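Local coordinates for Crh-like protein 5 (Neosartorya fumigata, PDB 6IBU) that cleaves chitin and transfers the released chains to 1,6-beta-glucan or to other chitin, cross-linking the polysaccharides of the fungal cell wall, at residues E102-N114 with Y124-Q136. Numbering follows the deposited sequence.
Sequences EVLGGDTTQVQTN and YDRGTYVPVATPQ
Gln-112 lies over one face of the Tyr-129 ring, its CG 3.8 Å from the ring centroid and only 11° off the normal, a CH-pi contact. Its CG stands opposite the backbone N (chi1 -164°) and the chain runs on extended, carrying the amide to the hydroxyl edge of Tyr-124. From two residues earlier in the same strand, the amide of Gln-110 lies alongside the CB and CD2 side of Tyr-129, its plane 11° from that of the ring.

On the other face of the sheet, CG2 of Val-111 touches CG2 of both Val-130 and Val-132, tightly at 3.3 Å each; Ile-155 and Tyr-142 of the opposing sheet pack against this cluster. Thr-128 O takes two bonds from Thr-113, one from N at 2.7 Å and one from OG1 at 2.9 Å.

At the far end Gln-136, bent at its second torsion, brings NE2 to Asp-107 O at 2.9 Å, from above the carbonyl plane, with a weak bond to Leu-104 O, and so ties down the 104-107 turn.

Strands 110-116 and 128-131 form an antiparallel hairpin at the margin of a GH16 beta-sandwich sheet, beside the strand bearing Glu-102, the chitin-binding, probable proton donor.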
loop_
_atom_site.group_PDB
_atom_site.type_symbol
_atom_site.label_atom_id
_atom_site.label_comp_id
_atom_site.label_asym_id
_atom_site.label_seq_id
_atom_site.Cartn_x
_atom_site.Cartn_y
_atom_site.Cartn_z
ATOM N N GLU A 102 -2.384 4.356 -5.739
ATOM C CA GLU A 102 -3.345 3.615 -6.596
ATOM C C GLU A 102 -3.067 3.986 -8.049
ATOM O O GLU A 102 -3.109 5.159 -8.358
ATOM C CB GLU A 102 -4.791 3.952 -6.246
ATOM C CG GLU A 102 -5.134 3.785 -4.776
ATOM C CD GLU A 102 -5.115 2.342 -4.297
ATOM O OE1 GLU A 102 -5.551 1.455 -5.041
ATOM O OE2 GLU A 102 -4.630 2.102 -3.188
ATOM N N VAL A 103 -2.793 3.021 -8.916
ATOM C CA VAL A 103 -2.811 3.266 -10.382
ATOM C C VAL A 103 -4.113 2.686 -10.953
ATOM O O VAL A 103 -4.561 1.634 -10.506
ATOM C CB VAL A 103 -1.558 2.695 -11.072
ATOM C CG1 VAL A 103 -1.608 2.920 -12.567
ATOM C CG2 VAL A 103 -0.286 3.299 -10.505
ATOM N N LEU A 104 -4.711 3.385 -11.912
ATOM C CA LEU A 104 -5.917 2.908 -12.633
ATOM C C LEU A 104 -5.461 2.522 -14.032
ATOM O O LEU A 104 -4.700 3.307 -14.623
ATOM C CB LEU A 104 -6.957 4.021 -12.646
ATOM C CG LEU A 104 -7.326 4.541 -11.257
ATOM C CD1 LEU A 104 -8.284 5.700 -11.389
ATOM C CD2 LEU A 104 -7.929 3.447 -10.370
ATOM N N GLY A 105 -5.864 1.344 -14.511
ATOM C CA GLY A 105 -5.409 0.812 -15.811
ATOM C C GLY A 105 -5.643 1.759 -16.971
ATOM O O GLY A 105 -4.773 1.867 -17.807
ATOM N N GLY A 106 -6.769 2.456 -17.030
ATOM C CA GLY A 106 -7.102 3.286 -18.206
ATOM C C GLY A 106 -6.589 4.702 -18.075
ATOM O O GLY A 106 -6.707 5.473 -19.056
ATOM N N ASP A 107 -6.053 5.080 -16.912
ATOM C CA ASP A 107 -5.495 6.439 -16.691
ATOM C C ASP A 107 -3.975 6.330 -16.837
ATOM O O ASP A 107 -3.322 5.926 -15.868
ATOM C CB ASP A 107 -5.966 7.007 -15.352
ATOM C CG ASP A 107 -5.395 8.372 -15.007
ATOM O OD1 ASP A 107 -4.507 8.850 -15.750
ATOM O OD2 ASP A 107 -5.863 8.965 -14.022
ATOM N N THR A 108 -3.434 6.658 -18.013
ATOM C CA THR A 108 -2.031 6.357 -18.384
ATOM C C THR A 108 -1.098 7.514 -18.034
ATOM O O THR A 108 0.030 7.488 -18.524
ATOM C CB THR A 108 -1.934 6.050 -19.871
ATOM O OG1 THR A 108 -2.360 7.247 -20.523
ATOM C CG2 THR A 108 -2.800 4.881 -20.268
ATOM N N THR A 109 -1.547 8.504 -17.263
ATOM C CA THR A 109 -0.819 9.786 -17.088
ATOM C C THR A 109 -0.698 10.150 -15.612
ATOM O O THR A 109 -0.079 11.182 -15.332
ATOM C CB THR A 109 -1.526 10.942 -17.798
ATOM O OG1 THR A 109 -2.910 10.930 -17.428
ATOM C CG2 THR A 109 -1.336 10.868 -19.295
ATOM N N GLN A 110 -1.319 9.388 -14.717
ATOM C CA GLN A 110 -1.326 9.734 -13.281
ATOM C C GLN A 110 -1.241 8.472 -12.410
ATOM O O GLN A 110 -1.474 7.334 -12.899
ATOM C CB GLN A 110 -2.573 10.509 -12.890
ATOM C CG GLN A 110 -3.052 11.537 -13.905
ATOM C CD GLN A 110 -4.386 12.107 -13.462
ATOM O OE1 GLN A 110 -4.491 13.256 -13.054
ATOM N NE2 GLN A 110 -5.414 11.278 -13.465
ATOM N N VAL A 111 -0.882 8.701 -11.152
ATOM C CA VAL A 111 -1.097 7.767 -10.017
ATOM C C VAL A 111 -1.815 8.572 -8.940
ATOM O O VAL A 111 -1.598 9.779 -8.846
ATOM C CB VAL A 111 0.218 7.161 -9.495
ATOM C CG1 VAL A 111 0.861 6.267 -10.534
ATOM C CG2 VAL A 111 1.199 8.234 -9.051
ATOM N N GLN A 112 -2.658 7.921 -8.161
ATOM C CA GLN A 112 -3.334 8.617 -7.044
ATOM C C GLN A 112 -2.530 8.370 -5.768
ATOM O O GLN A 112 -2.030 7.272 -5.581
ATOM C CB GLN A 112 -4.792 8.191 -6.922
ATOM C CG GLN A 112 -5.560 9.174 -6.056
ATOM C CD GLN A 112 -6.933 8.702 -5.674
ATOM O OE1 GLN A 112 -7.874 9.488 -5.663
ATOM N NE2 GLN A 112 -7.059 7.426 -5.358
ATOM N N THR A 113 -2.370 9.398 -4.956
ATOM C CA THR A 113 -1.792 9.266 -3.602
ATOM C C THR A 113 -2.935 9.351 -2.610
ATOM O O THR A 113 -3.918 10.012 -2.873
ATOM C CB THR A 113 -0.701 10.298 -3.302
ATOM O OG1 THR A 113 -1.232 11.618 -3.416
ATOM C CG2 THR A 113 0.534 10.131 -4.168
ATOM N N ASN A 114 -2.809 8.689 -1.493
ATOM C CA ASN A 114 -3.907 8.696 -0.511
ATOM C C ASN A 114 -3.412 8.364 0.886
ATOM O O ASN A 114 -2.367 7.732 1.033
ATOM C CB ASN A 114 -4.958 7.678 -0.895
ATOM C CG ASN A 114 -6.311 8.326 -0.953
ATOM O OD1 ASN A 114 -6.828 8.800 0.053
ATOM N ND2 ASN A 114 -6.850 8.394 -2.155
ATOM N N TYR A 124 -12.649 13.815 1.764
ATOM C CA TYR A 124 -11.767 13.309 0.678
ATOM C C TYR A 124 -10.679 14.350 0.378
ATOM O O TYR A 124 -10.435 14.669 -0.812
ATOM C CB TYR A 124 -12.558 12.937 -0.574
ATOM C CG TYR A 124 -11.818 11.955 -1.444
ATOM C CD1 TYR A 124 -10.818 12.372 -2.311
ATOM C CD2 TYR A 124 -12.079 10.595 -1.353
ATOM C CE1 TYR A 124 -10.125 11.468 -3.096
ATOM C CE2 TYR A 124 -11.393 9.677 -2.127
ATOM C CZ TYR A 124 -10.420 10.117 -3.005
ATOM O OH TYR A 124 -9.753 9.204 -3.762
ATOM N N ASP A 125 -10.053 14.847 1.456
ATOM C CA ASP A 125 -8.845 15.719 1.469
ATOM C C ASP A 125 -7.599 14.820 1.457
ATOM O O ASP A 125 -6.469 15.349 1.525
ATOM C CB ASP A 125 -8.895 16.636 2.694
ATOM C CG ASP A 125 -8.492 15.957 3.999
ATOM O OD1 ASP A 125 -7.274 15.893 4.256
ATOM O OD2 ASP A 125 -9.396 15.499 4.755
ATOM N N ARG A 126 -7.822 13.506 1.395
ATOM C CA ARG A 126 -6.830 12.429 1.592
ATOM C C ARG A 126 -6.179 12.092 0.247
ATOM O O ARG A 126 -5.034 11.699 0.276
ATOM C CB ARG A 126 -7.546 11.226 2.212
ATOM C CG ARG A 126 -8.308 11.573 3.488
ATOM C CD ARG A 126 -9.135 10.432 4.048
ATOM N NE ARG A 126 -10.449 10.317 3.413
ATOM C CZ ARG A 126 -10.693 9.665 2.271
ATOM N NH1 ARG A 126 -11.917 9.627 1.768
ATOM N NH2 ARG A 126 -9.721 9.026 1.641
ATOM N N GLY A 127 -6.889 12.312 -0.866
ATOM C CA GLY A 127 -6.515 11.879 -2.228
ATOM C C GLY A 127 -5.983 13.022 -3.081
ATOM O O GLY A 127 -6.603 14.095 -3.117
ATOM N N THR A 128 -4.870 12.785 -3.765
ATOM C CA THR A 128 -4.203 13.709 -4.707
ATOM C C THR A 128 -3.721 12.891 -5.906
ATOM O O THR A 128 -3.036 11.896 -5.697
ATOM C CB THR A 128 -3.009 14.383 -4.023
ATOM O OG1 THR A 128 -3.506 15.286 -3.036
ATOM C CG2 THR A 128 -2.107 15.121 -4.990
ATOM N N TYR A 129 -4.023 13.321 -7.123
ATOM C CA TYR A 129 -3.442 12.716 -8.346
ATOM C C TYR A 129 -2.122 13.409 -8.658
ATOM O O TYR A 129 -2.045 14.624 -8.509
ATOM C CB TYR A 129 -4.415 12.807 -9.516
ATOM C CG TYR A 129 -5.621 11.933 -9.331
ATOM C CD1 TYR A 129 -6.718 12.401 -8.630
ATOM C CD2 TYR A 129 -5.653 10.632 -9.808
ATOM C CE1 TYR A 129 -7.846 11.622 -8.453
ATOM C CE2 TYR A 129 -6.770 9.837 -9.639
ATOM C CZ TYR A 129 -7.868 10.338 -8.965
ATOM O OH TYR A 129 -8.981 9.572 -8.783
ATOM N N VAL A 130 -1.123 12.653 -9.103
ATOM C CA VAL A 130 0.184 13.232 -9.523
ATOM C C VAL A 130 0.498 12.690 -10.904
ATOM O O VAL A 130 0.250 11.529 -11.165
ATOM C CB VAL A 130 1.288 12.923 -8.492
ATOM C CG1 VAL A 130 0.841 13.310 -7.103
ATOM C CG2 VAL A 130 1.722 11.464 -8.481
ATOM N N PRO A 131 1.078 13.491 -11.811
ATOM C CA PRO A 131 1.417 13.021 -13.151
ATOM C C PRO A 131 2.547 11.986 -13.089
ATOM O O PRO A 131 3.450 12.171 -12.362
ATOM C CB PRO A 131 1.890 14.284 -13.907
ATOM C CG PRO A 131 1.539 15.461 -12.988
ATOM C CD PRO A 131 1.519 14.877 -11.589
ATOM N N VAL A 132 2.426 10.912 -13.857
ATOM C CA VAL A 132 3.453 9.841 -14.010
ATOM C C VAL A 132 3.401 9.347 -15.461
ATOM O O VAL A 132 2.305 9.211 -16.026
ATOM C CB VAL A 132 3.200 8.690 -13.020
ATOM C CG1 VAL A 132 4.352 7.696 -12.997
ATOM C CG2 VAL A 132 2.939 9.201 -11.627
ATOM N N ALA A 133 4.547 9.082 -16.062
ATOM C CA ALA A 133 4.616 8.696 -17.486
ATOM C C ALA A 133 4.235 7.225 -17.578
ATOM O O ALA A 133 4.898 6.409 -16.953
ATOM C CB ALA A 133 5.992 8.962 -18.039
ATOM N N THR A 134 3.147 6.936 -18.280
ATOM C CA THR A 134 2.712 5.571 -18.651
ATOM C C THR A 134 3.032 4.569 -17.541
ATOM O O THR A 134 3.805 3.641 -17.770
ATOM C CB THR A 134 3.328 5.161 -20.000
ATOM O OG1 THR A 134 4.757 5.117 -19.883
ATOM C CG2 THR A 134 2.917 6.076 -21.137
ATOM N N PRO A 135 2.378 4.651 -16.360
ATOM C CA PRO A 135 2.651 3.718 -15.271
ATOM C C PRO A 135 2.322 2.255 -15.603
ATOM O O PRO A 135 2.920 1.412 -15.009
ATOM C CB PRO A 135 1.788 4.217 -14.110
ATOM C CG PRO A 135 0.729 5.070 -14.740
ATOM C CD PRO A 135 1.338 5.632 -16.013
ATOM N N GLN A 136 1.469 1.989 -16.587
ATOM C CA GLN A 136 1.123 0.615 -17.043
ATOM C C GLN A 136 2.187 0.100 -18.024
ATOM O O GLN A 136 2.184 -1.069 -18.282
ATOM C CB GLN A 136 -0.231 0.594 -17.752
ATOM C CG GLN A 136 -1.358 1.228 -16.964
ATOM C CD GLN A 136 -1.429 2.738 -16.960
ATOM O OE1 GLN A 136 -0.698 3.421 -17.668
ATOM N NE2 GLN A 136 -2.306 3.268 -16.118
HETATM O O HOH W 1 -1.900 15.117 -11.798
#